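Endo-beta-1,4-glucanase (Streptomyces sp., PDB 1OA4) hydrolyses internal beta-1,4-glucosidic bonds of cellulose, as an endoglucanase of glycoside hydrolase family 12. Local coordinates at residues 3-8 and 29-34; 39-44 and 209-214; 78-83 and 190-195. All coordinates share one frame; numbering follows the deposited sequence.

Contact 1: residues 3-8 and 29-34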
loop_
_atom_site.group_PDB
_atom_site.type_symbol
_atom_site.label_atom_id
_atom_site.label_comp_id
_atom_site.label_asym_id
_atom_site.label_seq_id
_atom_site.Cartn_x
_atom_site.Cartn_y
_atom_site.Cartn_z
ATOM N N GLN A 3 7.595 19.497 -3.653
ATOM C CA GLN A 3 8.628 18.512 -3.476
ATOM C C GLN A 3 8.785 18.171 -1.988
ATOM O O GLN A 3 8.920 19.064 -1.155
ATOM C CB GLN A 3 9.961 19.008 -4.019
ATOM C CG GLN A 3 11.061 17.991 -3.840
ATOM C CD GLN A 3 12.453 18.565 -4.075
ATOM O OE1 GLN A 3 12.947 19.420 -3.310
ATOM N NE2 GLN A 3 13.091 18.093 -5.121
ATOM N N ILE A 4 8.787 16.872 -1.688
ATOM C CA ILE A 4 8.977 16.370 -0.331
ATOM C C ILE A 4 10.146 15.408 -0.328
ATOM O O ILE A 4 10.113 14.391 -1.037
ATOM C CB ILE A 4 7.731 15.628 0.159
ATOM C CG1 ILE A 4 6.531 16.576 0.189
ATOM C CG2 ILE A 4 7.979 15.081 1.521
ATOM C CD1 ILE A 4 5.205 15.954 0.628
ATOM N N CYS A 5 11.174 15.741 0.447
ATOM C CA CYS A 5 12.340 14.882 0.587
ATOM C C CYS A 5 12.533 14.383 2.023
ATOM O O CYS A 5 13.188 13.378 2.227
ATOM C CB CYS A 5 13.616 15.599 0.166
ATOM S SG CYS A 5 13.629 16.190 -1.551
ATOM N N ASP A 6 11.959 15.063 3.001
ATOM C CA ASP A 6 12.113 14.658 4.399
ATOM C C ASP A 6 11.649 13.215 4.551
ATOM O O ASP A 6 10.631 12.809 3.970
ATOM C CB ASP A 6 11.283 15.553 5.319
ATOM C CG ASP A 6 11.829 16.967 5.436
ATOM O OD1 ASP A 6 12.934 17.245 4.935
ATOM O OD2 ASP A 6 11.196 17.864 6.042
ATOM N N ARG A 7 12.360 12.450 5.363
ATOM C CA ARG A 7 12.068 11.038 5.552
ATOM C C ARG A 7 10.581 10.732 5.692
ATOM O O ARG A 7 10.053 9.853 4.996
ATOM C CB ARG A 7 12.807 10.522 6.780
ATOM C CG ARG A 7 12.710 9.029 6.960
ATOM C CD ARG A 7 13.511 8.511 8.148
ATOM N NE ARG A 7 13.784 7.093 7.985
ATOM C CZ ARG A 7 14.325 6.320 8.916
ATOM N NH1 ARG A 7 14.640 6.830 10.102
ATOM N NH2 ARG A 7 14.543 5.033 8.664
ATOM N N TYR A 8 9.912 11.417 6.620
ATOM C CA TYR A 8 8.498 11.180 6.873
ATOM C C TYR A 8 7.633 12.387 6.549
ATOM O O TYR A 8 6.597 12.597 7.164
ATOM C CB TYR A 8 8.295 10.735 8.324
ATOM C CG TYR A 8 8.939 9.394 8.617
ATOM C CD1 TYR A 8 8.543 8.257 7.951
ATOM C CD2 TYR A 8 9.936 9.275 9.568
ATOM C CE1 TYR A 8 9.132 7.037 8.219
ATOM C CE2 TYR A 8 10.538 8.061 9.839
ATOM C CZ TYR A 8 10.127 6.945 9.165
ATOM O OH TYR A 8 10.718 5.730 9.435
ATOM N N THR A 29 18.922 9.545 0.189
ATOM C CA THR A 29 17.892 10.526 -0.142
ATOM C C THR A 29 16.830 10.091 -1.128
ATOM O O THR A 29 17.135 9.591 -2.202
ATOM C CB THR A 29 18.570 11.763 -0.684
ATOM O OG1 THR A 29 19.439 12.299 0.319
ATOM C CG2 THR A 29 17.525 12.884 -0.989
ATOM N N GLN A 30 15.576 10.306 -0.742
ATOM C CA GLN A 30 14.425 10.061 -1.602
ATOM C C GLN A 30 13.524 11.267 -1.560
ATOM O O GLN A 30 13.226 11.793 -0.483
ATOM C CB GLN A 30 13.615 8.861 -1.131
ATOM C CG GLN A 30 12.380 8.570 -1.976
ATOM C CD GLN A 30 11.581 7.404 -1.441
ATOM O OE1 GLN A 30 11.952 6.244 -1.668
ATOM N NE2 GLN A 30 10.492 7.692 -0.717
ATOM N N CYS A 31 13.062 11.683 -2.736
ATOM C CA CYS A 31 12.099 12.771 -2.846
ATOM C C CYS A 31 10.935 12.408 -3.732
ATOM O O CYS A 31 11.113 11.644 -4.661
ATOM C CB CYS A 31 12.735 13.994 -3.485
ATOM S SG CYS A 31 14.209 14.626 -2.697
ATOM N N ILE A 32 9.752 12.944 -3.431
ATOM C CA ILE A 32 8.594 12.815 -4.311
ATOM C C ILE A 32 8.126 14.209 -4.654
ATOM O O ILE A 32 8.371 15.139 -3.895
ATOM C CB ILE A 32 7.467 12.010 -3.685
ATOM C CG1 ILE A 32 7.003 12.605 -2.355
ATOM C CG2 ILE A 32 7.951 10.613 -3.436
ATOM C CD1 ILE A 32 5.797 11.920 -1.789
ATOM N N ASN A 33 7.523 14.348 -5.828
ATOM C CA ASN A 33 6.929 15.612 -6.251
ATOM C C ASN A 33 5.428 15.345 -6.287
ATOM O O ASN A 33 4.969 14.522 -7.090
ATOM C CB ASN A 33 7.448 16.008 -7.648
ATOM C CG ASN A 33 7.052 17.420 -8.050
ATOM O OD1 ASN A 33 6.891 18.295 -7.197
ATOM N ND2 ASN A 33 6.895 17.651 -9.352
ATOM N N VAL A 34 4.681 16.014 -5.421
ATOM C CA VAL A 34 3.229 15.838 -5.297
ATOM C C VAL A 34 2.449 16.870 -6.115
ATOM O O VAL A 34 2.636 18.074 -5.945
ATOM C CB VAL A 34 2.822 15.913 -3.826
ATOM C CG1 VAL A 34 1.336 15.555 -3.640
ATOM C CG2 VAL A 34 3.725 14.995 -3.011
HETATM O O HOH W 1 15.316 11.854 1.751
#

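Contact 2: residues 39-44 and 209-214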
loop_
_atom_site.group_PDB
_atom_site.type_symbol
_atom_site.label_atom_id
_atom_site.label_comp_id
_atom_site.label_asym_id
_atom_site.label_seq_id
_atom_site.Cartn_x
_atom_site.Cartn_y
_atom_site.Cartn_z
ATOM N N PHE A 39 1.506 11.599 -7.298
ATOM C CA PHE A 39 2.893 11.986 -7.054
ATOM C C PHE A 39 3.802 11.181 -7.978
ATOM O O PHE A 39 3.415 10.141 -8.519
ATOM C CB PHE A 39 3.302 11.754 -5.574
ATOM C CG PHE A 39 3.397 10.295 -5.183
ATOM C CD1 PHE A 39 2.277 9.604 -4.742
ATOM C CD2 PHE A 39 4.575 9.614 -5.291
ATOM C CE1 PHE A 39 2.355 8.266 -4.413
ATOM C CE2 PHE A 39 4.643 8.256 -4.951
ATOM C CZ PHE A 39 3.541 7.601 -4.530
ATOM N N GLU A 40 5.027 11.669 -8.111
ATOM C CA GLU A 40 6.072 11.029 -8.888
ATOM C C GLU A 40 7.307 10.916 -7.984
ATOM O O GLU A 40 7.620 11.832 -7.215
ATOM C CB GLU A 40 6.395 11.866 -10.140
ATOM C CG GLU A 40 7.709 11.478 -10.817
ATOM C CD GLU A 40 8.084 12.312 -12.027
ATOM O OE1 GLU A 40 7.838 13.504 -12.063
ATOM O OE2 GLU A 40 8.704 11.688 -12.997
ATOM N N ILE A 41 8.013 9.784 -8.050
ATOM C CA ILE A 41 9.286 9.685 -7.351
ATOM C C ILE A 41 10.340 10.426 -8.188
ATOM O O ILE A 41 10.597 10.054 -9.338
ATOM C CB ILE A 41 9.709 8.217 -7.166
ATOM C CG1 ILE A 41 8.656 7.479 -6.326
ATOM C CG2 ILE A 41 11.082 8.171 -6.526
ATOM C CD1 ILE A 41 8.934 6.000 -6.110
ATOM N N THR A 42 10.913 11.497 -7.636
ATOM C CA THR A 42 11.914 12.300 -8.344
ATOM C C THR A 42 13.356 12.125 -7.871
ATOM O O THR A 42 14.269 12.487 -8.602
ATOM C CB THR A 42 11.550 13.781 -8.289
ATOM O OG1 THR A 42 11.240 14.149 -6.941
ATOM C CG2 THR A 42 10.279 14.049 -9.071
ATOM N N GLN A 43 13.555 11.593 -6.667
ATOM C CA GLN A 43 14.889 11.187 -6.226
ATOM C C GLN A 43 14.712 9.878 -5.474
ATOM O O GLN A 43 13.781 9.735 -4.676
ATOM C CB GLN A 43 15.557 12.235 -5.331
ATOM C CG GLN A 43 17.026 11.948 -5.115
ATOM C CD GLN A 43 17.827 13.113 -4.549
ATOM O OE1 GLN A 43 17.332 14.244 -4.472
ATOM N NE2 GLN A 43 19.074 12.838 -4.150
ATOM N N ALA A 44 15.580 8.919 -5.757
ATOM C CA ALA A 44 15.492 7.610 -5.121
ATOM C C ALA A 44 16.886 6.997 -5.055
ATOM O O ALA A 44 17.154 5.949 -5.653
ATOM C CB ALA A 44 14.534 6.707 -5.889
ATOM N N THR A 209 13.209 6.418 -9.622
ATOM C CA THR A 209 12.820 7.712 -10.202
ATOM C C THR A 209 12.010 7.508 -11.478
ATOM O O THR A 209 12.270 6.615 -12.275
ATOM C CB THR A 209 14.005 8.666 -10.489
ATOM O OG1 THR A 209 14.926 8.066 -11.418
ATOM C CG2 THR A 209 14.780 9.004 -9.221
ATOM N N GLY A 210 11.016 8.361 -11.638
ATOM C CA GLY A 210 10.129 8.323 -12.793
ATOM C C GLY A 210 8.831 7.584 -12.541
ATOM O O GLY A 210 7.875 7.722 -13.303
ATOM N N LEU A 211 8.810 6.754 -11.499
ATOM C CA LEU A 211 7.597 6.049 -11.088
ATOM C C LEU A 211 6.577 7.067 -10.586
ATOM O O LEU A 211 6.940 8.069 -9.953
ATOM C CB LEU A 211 7.906 5.066 -9.960
ATOM C CG LEU A 211 8.807 3.885 -10.336
ATOM C CD1 LEU A 211 9.164 3.068 -9.103
ATOM C CD2 LEU A 211 8.134 3.004 -11.373
ATOM N N ALA A 212 5.307 6.818 -10.880
ATOM C CA ALA A 212 4.238 7.728 -10.470
ATOM C C ALA A 212 2.918 7.049 -10.164
ATOM O O ALA A 212 2.564 6.030 -10.762
ATOM C CB ALA A 212 4.000 8.787 -11.558
ATOM N N VAL A 213 2.183 7.641 -9.233
ATOM C CA VAL A 213 0.796 7.302 -9.028
ATOM C C VAL A 213 0.093 8.434 -9.767
ATOM O O VAL A 213 0.286 9.600 -9.431
ATOM C CB VAL A 213 0.393 7.291 -7.533
ATOM C CG1 VAL A 213 -1.129 7.293 -7.372
ATOM C CG2 VAL A 213 0.984 6.083 -6.852
ATOM N N ASN A 214 -0.622 8.100 -10.839
ATOM C CA ASN A 214 -1.332 9.108 -11.627
ATOM C C ASN A 214 -2.596 9.612 -10.919
ATOM O O ASN A 214 -2.992 10.772 -11.066
ATOM C CB ASN A 214 -1.763 8.519 -12.974
ATOM C CG ASN A 214 -0.590 8.096 -13.868
ATOM O OD1 ASN A 214 0.378 8.832 -14.033
ATOM N ND2 ASN A 214 -0.696 6.912 -14.462
#

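Contact 3: residues 78-83 and 190-195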
loop_
_atom_site.group_PDB
_atom_site.type_symbol
_atom_site.label_atom_id
_atom_site.label_comp_id
_atom_site.label_asym_id
_atom_site.label_seq_id
_atom_site.Cartn_x
_atom_site.Cartn_y
_atom_site.Cartn_z
ATOM N N ARG A 78 -15.273 -0.929 11.639
ATOM C CA ARG A 78 -15.384 -2.359 11.856
ATOM C C ARG A 78 -15.674 -3.055 10.528
ATOM O O ARG A 78 -16.557 -2.633 9.767
ATOM C CB ARG A 78 -16.515 -2.676 12.842
ATOM C CG ARG A 78 -16.377 -4.032 13.482
ATOM C CD ARG A 78 -17.528 -4.422 14.416
ATOM N NE ARG A 78 -17.668 -3.627 15.643
ATOM C CZ ARG A 78 -16.959 -3.768 16.769
ATOM N NH1 ARG A 78 -15.965 -4.646 16.866
ATOM N NH2 ARG A 78 -17.243 -2.990 17.813
ATOM N N ILE A 79 -14.966 -4.144 10.272
ATOM C CA ILE A 79 -15.089 -4.850 9.002
ATOM C C ILE A 79 -16.534 -5.244 8.703
ATOM O O ILE A 79 -17.015 -5.072 7.587
ATOM C CB ILE A 79 -14.166 -6.086 8.998
ATOM C CG1 ILE A 79 -12.709 -5.630 8.948
ATOM C CG2 ILE A 79 -14.511 -6.998 7.823
ATOM C CD1 ILE A 79 -11.682 -6.738 9.162
ATOM N N SER A 80 -17.228 -5.769 9.708
ATOM C CA SER A 80 -18.602 -6.222 9.521
ATOM C C SER A 80 -19.581 -5.093 9.201
ATOM O O SER A 80 -20.662 -5.335 8.664
ATOM C CB SER A 80 -19.055 -7.043 10.721
ATOM O OG SER A 80 -19.122 -6.251 11.877
ATOM N N SER A 81 -19.193 -3.860 9.491
ATOM C CA SER A 81 -20.037 -2.724 9.180
ATOM C C SER A 81 -19.816 -2.183 7.775
ATOM O O SER A 81 -20.570 -1.322 7.321
ATOM C CB SER A 81 -19.758 -1.616 10.173
ATOM O OG SER A 81 -20.056 -2.053 11.482
ATOM N N ILE A 82 -18.773 -2.649 7.102
ATOM C CA ILE A 82 -18.476 -2.141 5.768
ATOM C C ILE A 82 -19.396 -2.733 4.714
ATOM O O ILE A 82 -19.485 -3.955 4.555
ATOM C CB ILE A 82 -17.034 -2.447 5.371
ATOM C CG1 ILE A 82 -16.068 -1.791 6.358
ATOM C CG2 ILE A 82 -16.771 -1.926 3.963
ATOM C CD1 ILE A 82 -14.619 -2.221 6.168
ATOM N N GLY A 83 -20.061 -1.850 3.978
ATOM C CA GLY A 83 -20.884 -2.276 2.861
ATOM C C GLY A 83 -20.030 -2.457 1.612
ATOM O O GLY A 83 -20.165 -3.445 0.887
ATOM N N THR A 190 -10.871 -11.098 12.057
ATOM C CA THR A 190 -12.255 -11.560 12.128
ATOM C C THR A 190 -13.107 -10.388 11.700
ATOM O O THR A 190 -12.619 -9.265 11.610
ATOM C CB THR A 190 -12.693 -11.949 13.533
ATOM O OG1 THR A 190 -12.905 -10.766 14.309
ATOM C CG2 THR A 190 -11.611 -12.753 14.269
ATOM N N PRO A 191 -14.383 -10.623 11.440
ATOM C CA PRO A 191 -15.291 -9.517 11.114
ATOM C C PRO A 191 -15.433 -8.433 12.173
ATOM O O PRO A 191 -15.911 -7.344 11.858
ATOM C CB PRO A 191 -16.619 -10.232 10.861
ATOM C CG PRO A 191 -16.198 -11.572 10.381
ATOM C CD PRO A 191 -15.048 -11.930 11.291
ATOM N N ASP A 192 -15.018 -8.701 13.404
ATOM C CA ASP A 192 -15.081 -7.676 14.431
ATOM C C ASP A 192 -13.817 -6.820 14.474
ATOM O O ASP A 192 -13.742 -5.886 15.269
ATOM C CB ASP A 192 -15.257 -8.325 15.808
ATOM C CG ASP A 192 -16.651 -8.853 16.038
ATOM O OD1 ASP A 192 -17.616 -8.301 15.466
ATOM O OD2 ASP A 192 -16.872 -9.811 16.806
ATOM N N TRP A 193 -12.808 -7.150 13.667
ATOM C CA TRP A 193 -11.619 -6.307 13.576
ATOM C C TRP A 193 -11.977 -5.052 12.778
ATOM O O TRP A 193 -13.090 -4.905 12.298
ATOM C CB TRP A 193 -10.454 -7.016 12.892
ATOM C CG TRP A 193 -9.701 -8.020 13.719
ATOM C CD1 TRP A 193 -10.201 -8.835 14.687
ATOM C CD2 TRP A 193 -8.316 -8.334 13.610
ATOM N NE1 TRP A 193 -9.208 -9.642 15.193
ATOM C CE2 TRP A 193 -8.034 -9.346 14.558
ATOM C CE3 TRP A 193 -7.273 -7.859 12.819
ATOM C CZ2 TRP A 193 -6.760 -9.886 14.722
ATOM C CZ3 TRP A 193 -6.014 -8.394 12.975
ATOM C CH2 TRP A 193 -5.767 -9.404 13.918
ATOM N N TYR A 194 -11.008 -4.164 12.640
ATOM C CA TYR A 194 -11.198 -2.882 11.995
ATOM C C TYR A 194 -10.261 -2.687 10.815
ATOM O O TYR A 194 -9.117 -3.116 10.828
ATOM C CB TYR A 194 -10.893 -1.783 13.002
ATOM C CG TYR A 194 -11.867 -1.732 14.160
ATOM C CD1 TYR A 194 -11.711 -2.574 15.250
ATOM C CD2 TYR A 194 -12.931 -0.848 14.159
ATOM C CE1 TYR A 194 -12.611 -2.548 16.312
ATOM C CE2 TYR A 194 -13.832 -0.804 15.225
ATOM C CZ TYR A 194 -13.662 -1.657 16.300
ATOM O OH TYR A 194 -14.573 -1.625 17.372
ATOM N N LEU A 195 -10.778 -2.003 9.801
ATOM C CA LEU A 195 -9.984 -1.551 8.685
ATOM C C LEU A 195 -9.496 -0.170 9.095
ATOM O O LEU A 195 -10.319 0.694 9.432
ATOM C CB LEU A 195 -10.867 -1.472 7.448
ATOM C CG LEU A 195 -10.267 -0.816 6.202
ATOM C CD1 LEU A 195 -9.016 -1.509 5.774
ATOM C CD2 LEU A 195 -11.262 -0.802 5.044
#

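Contact 1: residues 3-8 and 29-34
C5 and C31 are joined by a disulfide, SG to SG 2.0 Å, that ties the chain just past the end of strand 2-4 to strand 30-34. Both sulfurs lie anti to their own carbonyl carbon (chi1 -59° and -56°), and the bridge between them is twisted to a chi3 of 103°. It follows directly on a short antiparallel pairing in which I4 and I32 form the hydrogen-bonded pair. I4 N donates to I32 O over 2.8 Å and almost straight, while the return bond from I32 N reaches I4 O from a little off the carbonyl plane. C31 CA adds a CA-H...O contact to I4 O at 3.1 Å, so this oxygen is approached by two neighbouring residues of one strand.

Packing is dense on the face that carries I4 and I32. There I4 CB meets I32 CG1 at 4.0 Å, and I4 CD1 touches V34 CG2 at the same distance; T11, I13 and V19 of the strands 10-13 and 17-20 cover these side chains. The face of Q3 and N33 is the looser, solvent side: Q3 is exposed and N33 partly so, and the extended chain of Q3 passes C31 with CG no closer than 4.3 Å to C31 CB.

Past the disulfide the direct pairing stops. C5 O and Q30 O, both acceptors, stand 3.1 Å apart, and a water takes over the link, donating to C5 O and accepting from Q30 N. The chemistry thus runs from apolar packing through a covalent bond to a water bridge, consistent with the cystine fixing the chain covalently just where its regular pairing ends.

Contact 2: residues 39-44 and 209-214
An antiparallel strand pair within the six-stranded sheet of the family 12 beta-sandwich joins F39-A44 to T209-N214, the short strand axes running 4.8 Å apart at 166°. F39 and V213 form a hydrogen-bonded pair: V213 N donates to F39 O at 2.9 Å, and F39 N returns a longer bond of 3.2 Å to V213 O. Next to them E40 and A212 are the non-hydrogen-bonded pair. The pairing continues beyond the regular strand of 212-214, because I41 N reaches L211 O at 2.8 Å and G210 N donates to I41 O. G210 itself has a positive phi (97°), a backbone shape that suits glycine, since a CB here would press on the preceding carbonyl oxygen.

On the face of F39 and V213 the contact is apolar. A chi1 of 69° sets the F39 ring between its own backbone N and carbonyl carbon, and from there CE1 comes to 3.5 Å from V213 CG2, the two side chains crossing at a slant. I41 and L211 run alongside each other in the same direction, with I41 CD1 4.1 Å from L211 CB. At the far end T209 turns its methyl, not its hydroxyl, to the other segment: CG2 packs 3.6 Å from A44 N and similarly close to T42 O.

The other face carries E40 and A212. E40 stretches over G210, OE2 lying 3.7 Å from G210 CA, and its carboxylate forms a salt bridge with R92, which also donates to G210 O.

Strand 30-34 flanks the pair beyond 39-44, where T42 and Q43 make a classic beta bulge opposite C31, and strand 86-92 flanks it beyond 212-218. F202 of strand 194-204, from the second sheet, packs on I41, L211 and V213.

Contact 3: residues 78-83 and 190-195
A chi1 of -159° places CG of R78 anti to its backbone N, and a bend at chi3 (-66°) then folds the guanidinium back beside D192 and Y194. From this position NH1 gives a weak bond to D192 O, 3.0 Å away near the guanidinium plane. The Y194 hydroxyl sits over one guanidinium face instead: OH is 3.0 Å from R78 NH2, but the angle is too poor for a hydrogen bond. R78 CG lies over one face of the Y194 ring, whose plane is inclined 46° to the guanidinium. The D192 carboxylate is near in charge alone, OD1 lying 4.2 Å from R78 NH1 and well out of its plane, which probably favours the arginine's charge without directing it.

Between the backbones, I79 N donates to W193 O at 2.9 Å and almost straight; S80 N reaches P191 O at 3.0 Å along a more bent path. Both acceptors belong to the type I turn T190-W193, whose opening is also an ST turn, D192 N donating to T190 OG1. The donors are at the start of the 3-10 segment 79-81.

On the buried side, I79 CD1 packs 3.9 Å from W193 CB. I82 and L195 cross at about a right angle, I82 CD1 meeting L195 CD2 at 3.8 Å.

R78 and Y194 form an antiparallel non-hydrogen-bonded pair, CA to CA 4.2 Å, where strand 77-78 ends and strand 194-204 starts. L107 of strand 98-108 touches I79, W193 and L195, while V180, K177 and V184 of helix 176-185 reach I79, I82 and P191. The contact thus lies between that helix and strand 98-108.

Overall arrangement
Contacts 1 and 2 belong to one sheet and lie side by side, their centres about 10 Å apart: strands 30-34 and 39-44 are neighbours, so the order 2-4, 30-34, 39-44, 212-218 runs through both. Contact 1 closes the sheet's edge and is mostly buried, with a covalent bond in addition to backbone pairing; contact 2, interior to the sheet but partly buried, relies on backbone bonds and apolar packing, with E40 on the other face turned to R92 of strand 86-92. Contact 3, also partly buried, is about 33 Å from contact 2 between centres. There a single bridge gives way to a turn and a 3-10 segment, and a partly exposed group of arginine, tyrosine and aspartate overlies buried isoleucines.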